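Local structure of putative sugar binding protein (Bacteroides vulgatus ATCC 8482, 3KEZ) at residues Q56-F70 against K421-W433. The protein probably binds sugars at the outer membrane as a calcium-containing member of the SusD family of nutrient-binding proteins. Residues are numbered along the deposited sequence; the frame is centred on the assembly and turned at random.
Sequences QAVSSTKRTGNYYRF and KTKHNTAYMEYDW. With EDO (1,2-ethanediol), chain I.
Residues 421-433 run as a mostly extended chain past the strand end at Gln56 and the short helix 65-68, drawing closest where the CA atoms of Arg69 and Thr426 stand 5.2 Å apart. Tyr68 carries the polar centre. With CG anti to the backbone N (chi1 163°), its ring reaches across from the helix until OH and His424 ND1 share a 2.8 Å hydrogen bond, the two rings meeting rim to rim. The same oxygen accepts from Asn425 N at 2.9 Å, while Thr426 CG2 packs against it; a phenol suits this place because one hydroxyl can serve both an imidazole and a backbone amide. Gln56 works beside it, its CB over one face of the Tyr68 ring and its OE1 over the His424 ring. Its NE2 gives one hydrogen to Lys423 O (3.0 Å), approaching from above the carbonyl plane, and the other to Ala57 O, so the primary amide ties its own strand to the passing loop. Cut back to an alanine here, the side chain would lose its amide, probably leaving Lys423 O and Ala57 O without this donor and the His424 face without its cover. Farther along, Phe70, which closes the helix in a Schellman motif, lays CB against Tyr428 CD2 at 3.7 Å; its flat apolar ring can offer an edge to the electron-rich Tyr431 face, centroids 4.9 Å apart, while the Tyr431 hydroxyl is hydrogen-bonded to Thr51 O. Strand 430-431 pairs with 409-410. Water bridges Arg69 O to Ala427 N, and another links Ser60 OG to Asn425 O. Away from the calcium site, this contact joins sequence-distant parts of the SusD fold: buried Tyr68 and Gln56 hold the 423-425 backbone by directional bonds, the Phe70, Tyr428 and Tyr431 cluster adds apolar contact, and waters fill in at the more exposed side.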
# COMPACT_ATOMS: atom_id res chain seq x y z
N GLN A 56 16.16 -3.35 2.03
CA GLN A 56 17.06 -2.31 2.48
C GLN A 56 17.46 -1.47 1.29
O GLN A 56 17.35 -1.92 0.17
CB GLN A 56 18.31 -2.93 3.09
CG GLN A 56 19.04 -3.93 2.21
CD GLN A 56 20.31 -4.37 2.82
OE1 GLN A 56 20.36 -5.39 3.49
NE2 GLN A 56 21.36 -3.58 2.63
N ALA A 57 17.98 -0.27 1.55
CA ALA A 57 18.73 0.47 0.55
C ALA A 57 19.98 -0.30 0.19
O ALA A 57 20.64 -0.90 1.06
CB ALA A 57 19.12 1.84 1.06
N VAL A 58 20.33 -0.29 -1.09
CA VAL A 58 21.54 -0.94 -1.56
C VAL A 58 22.77 -0.22 -1.04
O VAL A 58 23.82 -0.83 -0.83
CB VAL A 58 21.54 -1.04 -3.09
CG1 VAL A 58 22.98 -1.19 -3.64
CG2 VAL A 58 20.62 -2.19 -3.52
N SER A 59 22.63 1.08 -0.82
CA SER A 59 23.68 1.89 -0.23
C SER A 59 23.07 3.13 0.42
O SER A 59 21.91 3.45 0.18
CB SER A 59 24.70 2.30 -1.28
OG SER A 59 24.30 3.52 -1.88
N SER A 60 23.86 3.84 1.22
CA SER A 60 23.38 5.02 1.92
C SER A 60 23.00 6.18 1.01
O SER A 60 22.18 7.02 1.38
CB SER A 60 24.43 5.50 2.89
OG SER A 60 24.65 4.52 3.88
N THR A 61 23.57 6.21 -0.19
CA THR A 61 23.37 7.30 -1.14
C THR A 61 22.26 7.02 -2.16
O THR A 61 21.99 7.83 -3.05
CB THR A 61 24.70 7.59 -1.88
OG1 THR A 61 25.13 6.41 -2.59
CG2 THR A 61 25.79 7.99 -0.87
N LYS A 62 21.58 5.89 -2.02
CA LYS A 62 20.43 5.55 -2.88
C LYS A 62 19.18 6.38 -2.58
O LYS A 62 19.04 6.96 -1.51
CB LYS A 62 20.13 4.06 -2.73
CG LYS A 62 21.29 3.15 -3.17
CD LYS A 62 21.71 3.40 -4.61
CE LYS A 62 22.76 2.41 -5.07
NZ LYS A 62 22.90 2.50 -6.53
N ARG A 63 18.23 6.44 -3.50
CA ARG A 63 17.00 7.20 -3.19
C ARG A 63 16.34 6.74 -1.88
O ARG A 63 15.74 7.55 -1.22
CB ARG A 63 15.96 7.10 -4.29
CG ARG A 63 16.08 8.18 -5.34
CD ARG A 63 16.87 7.76 -6.51
NE ARG A 63 16.94 8.80 -7.53
CZ ARG A 63 17.98 8.98 -8.34
NH1 ARG A 63 19.02 8.14 -8.33
NH2 ARG A 63 17.96 9.96 -9.21
N THR A 64 16.43 5.45 -1.56
CA THR A 64 15.82 4.86 -0.34
C THR A 64 16.68 4.95 0.91
O THR A 64 16.24 4.60 2.04
CB THR A 64 15.44 3.42 -0.56
OG1 THR A 64 16.57 2.68 -1.07
CG2 THR A 64 14.29 3.34 -1.53
N GLY A 65 17.90 5.47 0.74
CA GLY A 65 18.92 5.44 1.78
C GLY A 65 18.45 6.11 3.06
O GLY A 65 18.48 5.48 4.12
N ASN A 66 17.97 7.36 2.96
CA ASN A 66 17.57 8.13 4.15
C ASN A 66 16.33 7.54 4.86
O ASN A 66 16.20 7.63 6.09
CB ASN A 66 17.33 9.57 3.80
CG ASN A 66 18.61 10.36 3.58
OD1 ASN A 66 19.68 10.04 4.12
ND2 ASN A 66 18.50 11.38 2.77
N TYR A 67 15.45 6.90 4.10
CA TYR A 67 14.32 6.15 4.71
C TYR A 67 14.80 4.91 5.47
O TYR A 67 14.42 4.71 6.62
CB TYR A 67 13.29 5.73 3.66
CG TYR A 67 12.73 6.91 2.92
CD1 TYR A 67 13.40 7.48 1.83
CD2 TYR A 67 11.56 7.52 3.36
CE1 TYR A 67 12.85 8.59 1.14
CE2 TYR A 67 11.02 8.61 2.70
CZ TYR A 67 11.67 9.14 1.60
OH TYR A 67 11.10 10.23 1.00
N TYR A 68 15.62 4.07 4.80
CA TYR A 68 16.22 2.85 5.42
C TYR A 68 17.04 3.18 6.68
O TYR A 68 16.96 2.46 7.70
CB TYR A 68 17.09 2.11 4.38
CG TYR A 68 18.06 1.11 4.95
CD1 TYR A 68 17.61 -0.05 5.54
CD2 TYR A 68 19.44 1.32 4.89
CE1 TYR A 68 18.50 -0.97 6.10
CE2 TYR A 68 20.33 0.41 5.43
CZ TYR A 68 19.86 -0.72 6.05
OH TYR A 68 20.73 -1.65 6.60
N ARG A 69 17.81 4.26 6.62
CA ARG A 69 18.69 4.64 7.71
C ARG A 69 18.00 5.47 8.80
O ARG A 69 18.64 5.82 9.81
CB ARG A 69 19.92 5.42 7.18
CG ARG A 69 20.87 4.57 6.39
CD ARG A 69 22.08 5.31 5.86
NE ARG A 69 22.78 6.04 6.91
CZ ARG A 69 23.13 7.33 6.87
NH1 ARG A 69 22.88 8.10 5.82
NH2 ARG A 69 23.75 7.87 7.92
N PHE A 70 16.72 5.78 8.60
CA PHE A 70 15.99 6.73 9.42
C PHE A 70 16.82 7.98 9.66
O PHE A 70 17.05 8.38 10.80
CB PHE A 70 15.61 6.08 10.75
CG PHE A 70 14.74 4.91 10.59
CD1 PHE A 70 13.37 5.07 10.41
CD2 PHE A 70 15.28 3.62 10.57
CE1 PHE A 70 12.57 3.97 10.25
CE2 PHE A 70 14.48 2.53 10.40
CZ PHE A 70 13.12 2.70 10.26
N LYS A 421 27.15 -8.93 -1.59
CA LYS A 421 27.33 -7.50 -1.31
C LYS A 421 26.20 -6.89 -0.48
O LYS A 421 26.24 -5.70 -0.15
CB LYS A 421 27.50 -6.71 -2.62
CG LYS A 421 28.84 -6.97 -3.30
CD LYS A 421 28.95 -6.28 -4.65
CE LYS A 421 30.23 -6.72 -5.36
NZ LYS A 421 30.09 -6.62 -6.82
N THR A 422 25.20 -7.69 -0.14
CA THR A 422 24.08 -7.20 0.63
C THR A 422 24.40 -7.27 2.12
O THR A 422 24.61 -8.35 2.67
CB THR A 422 22.83 -8.10 0.38
OG1 THR A 422 22.54 -8.16 -1.02
CG2 THR A 422 21.60 -7.59 1.18
N LYS A 423 24.40 -6.14 2.79
CA LYS A 423 24.68 -6.13 4.22
C LYS A 423 24.03 -4.90 4.82
O LYS A 423 23.92 -3.86 4.16
CB LYS A 423 26.20 -6.14 4.50
CG LYS A 423 26.96 -4.91 4.07
CD LYS A 423 28.49 -5.00 4.48
CE LYS A 423 28.70 -5.23 6.00
NZ LYS A 423 30.10 -5.06 6.53
N HIS A 424 23.59 -5.00 6.07
CA HIS A 424 23.00 -3.84 6.73
C HIS A 424 24.04 -2.71 6.93
O HIS A 424 25.24 -2.95 7.07
CB HIS A 424 22.30 -4.23 8.03
CG HIS A 424 20.99 -4.90 7.81
ND1 HIS A 424 19.86 -4.22 7.38
CD2 HIS A 424 20.64 -6.20 7.90
CE1 HIS A 424 18.87 -5.08 7.24
NE2 HIS A 424 19.31 -6.29 7.56
N ASN A 425 23.57 -1.47 6.90
CA ASN A 425 24.44 -0.33 7.17
C ASN A 425 23.57 0.77 7.75
O ASN A 425 23.16 1.70 7.06
CB ASN A 425 25.14 0.14 5.88
CG ASN A 425 26.12 1.24 6.12
OD1 ASN A 425 26.47 1.56 7.27
ND2 ASN A 425 26.61 1.82 5.04
N THR A 426 23.26 0.63 9.02
CA THR A 426 22.35 1.50 9.71
C THR A 426 22.64 1.49 11.22
O THR A 426 23.08 0.48 11.77
CB THR A 426 20.92 1.05 9.42
OG1 THR A 426 19.98 1.90 10.09
CG2 THR A 426 20.73 -0.37 9.89
N ALA A 427 22.36 2.61 11.88
CA ALA A 427 22.41 2.74 13.33
C ALA A 427 21.22 2.06 13.98
O ALA A 427 21.23 1.80 15.18
CB ALA A 427 22.39 4.19 13.71
N TYR A 428 20.18 1.77 13.20
CA TYR A 428 18.90 1.30 13.77
C TYR A 428 18.53 -0.13 13.34
O TYR A 428 17.97 -0.35 12.25
CB TYR A 428 17.79 2.29 13.39
CG TYR A 428 18.04 3.72 13.81
CD1 TYR A 428 18.03 4.10 15.15
CD2 TYR A 428 18.30 4.71 12.85
CE1 TYR A 428 18.26 5.41 15.52
CE2 TYR A 428 18.54 6.03 13.23
CZ TYR A 428 18.51 6.36 14.56
OH TYR A 428 18.71 7.64 14.95
N MSE A 429 18.82 -1.09 14.22
CA MSE A 429 18.64 -2.51 13.93
C MSE A 429 17.39 -3.13 14.58
O MSE A 429 16.85 -4.09 14.06
CB MSE A 429 19.90 -3.27 14.28
CG MSE A 429 21.16 -2.81 13.47
SE MSE A 429 21.07 -3.38 11.65
CE MSE A 429 21.28 -5.29 11.89
N GLU A 430 16.90 -2.57 15.68
CA GLU A 430 15.72 -3.10 16.33
C GLU A 430 14.90 -1.92 16.78
O GLU A 430 15.44 -1.01 17.36
CB GLU A 430 16.07 -3.99 17.54
CG GLU A 430 17.05 -5.15 17.23
CD GLU A 430 17.05 -6.30 18.27
OE1 GLU A 430 16.66 -6.09 19.44
OE2 GLU A 430 17.48 -7.42 17.90
N TYR A 431 13.60 -1.93 16.51
CA TYR A 431 12.72 -0.82 16.93
C TYR A 431 11.23 -1.24 16.87
O TYR A 431 10.85 -2.15 16.14
CB TYR A 431 12.98 0.43 16.06
CG TYR A 431 13.14 0.11 14.58
CD1 TYR A 431 14.40 -0.18 14.05
CD2 TYR A 431 12.03 0.07 13.72
CE1 TYR A 431 14.56 -0.51 12.68
CE2 TYR A 431 12.16 -0.25 12.38
CZ TYR A 431 13.45 -0.56 11.85
OH TYR A 431 13.61 -0.88 10.50
N ASP A 432 10.43 -0.54 17.65
CA ASP A 432 9.03 -0.84 17.82
C ASP A 432 8.27 0.48 17.75
O ASP A 432 8.85 1.47 17.38
CB ASP A 432 8.79 -1.57 19.14
CG ASP A 432 9.30 -0.81 20.35
OD1 ASP A 432 9.35 0.46 20.38
OD2 ASP A 432 9.65 -1.50 21.32
N TRP A 433 7.00 0.50 18.15
CA TRP A 433 6.18 1.71 18.05
C TRP A 433 6.57 2.83 19.02
O TRP A 433 5.93 3.89 19.01
CB TRP A 433 4.69 1.37 18.11
CG TRP A 433 4.19 0.71 19.41
CD1 TRP A 433 4.72 0.81 20.67
CD2 TRP A 433 3.01 -0.09 19.53
NE1 TRP A 433 3.96 0.09 21.57
CE2 TRP A 433 2.91 -0.48 20.89
CE3 TRP A 433 2.05 -0.54 18.62
CZ2 TRP A 433 1.88 -1.27 21.34
CZ3 TRP A 433 1.02 -1.32 19.08
CH2 TRP A 433 0.94 -1.69 20.41
C1 EDO I . 10.25 -0.14 24.45
O1 EDO I . 10.65 0.15 23.11
C2 EDO I . 11.21 -1.17 25.01
O2 EDO I . 12.48 -0.54 25.21
O HOH W 1 24.41 -3.64 0.75
O HOH W 2 22.89 2.43 4.24
O HOH W 3 26.44 2.83 2.01
O HOH W 4 20.90 4.68 10.28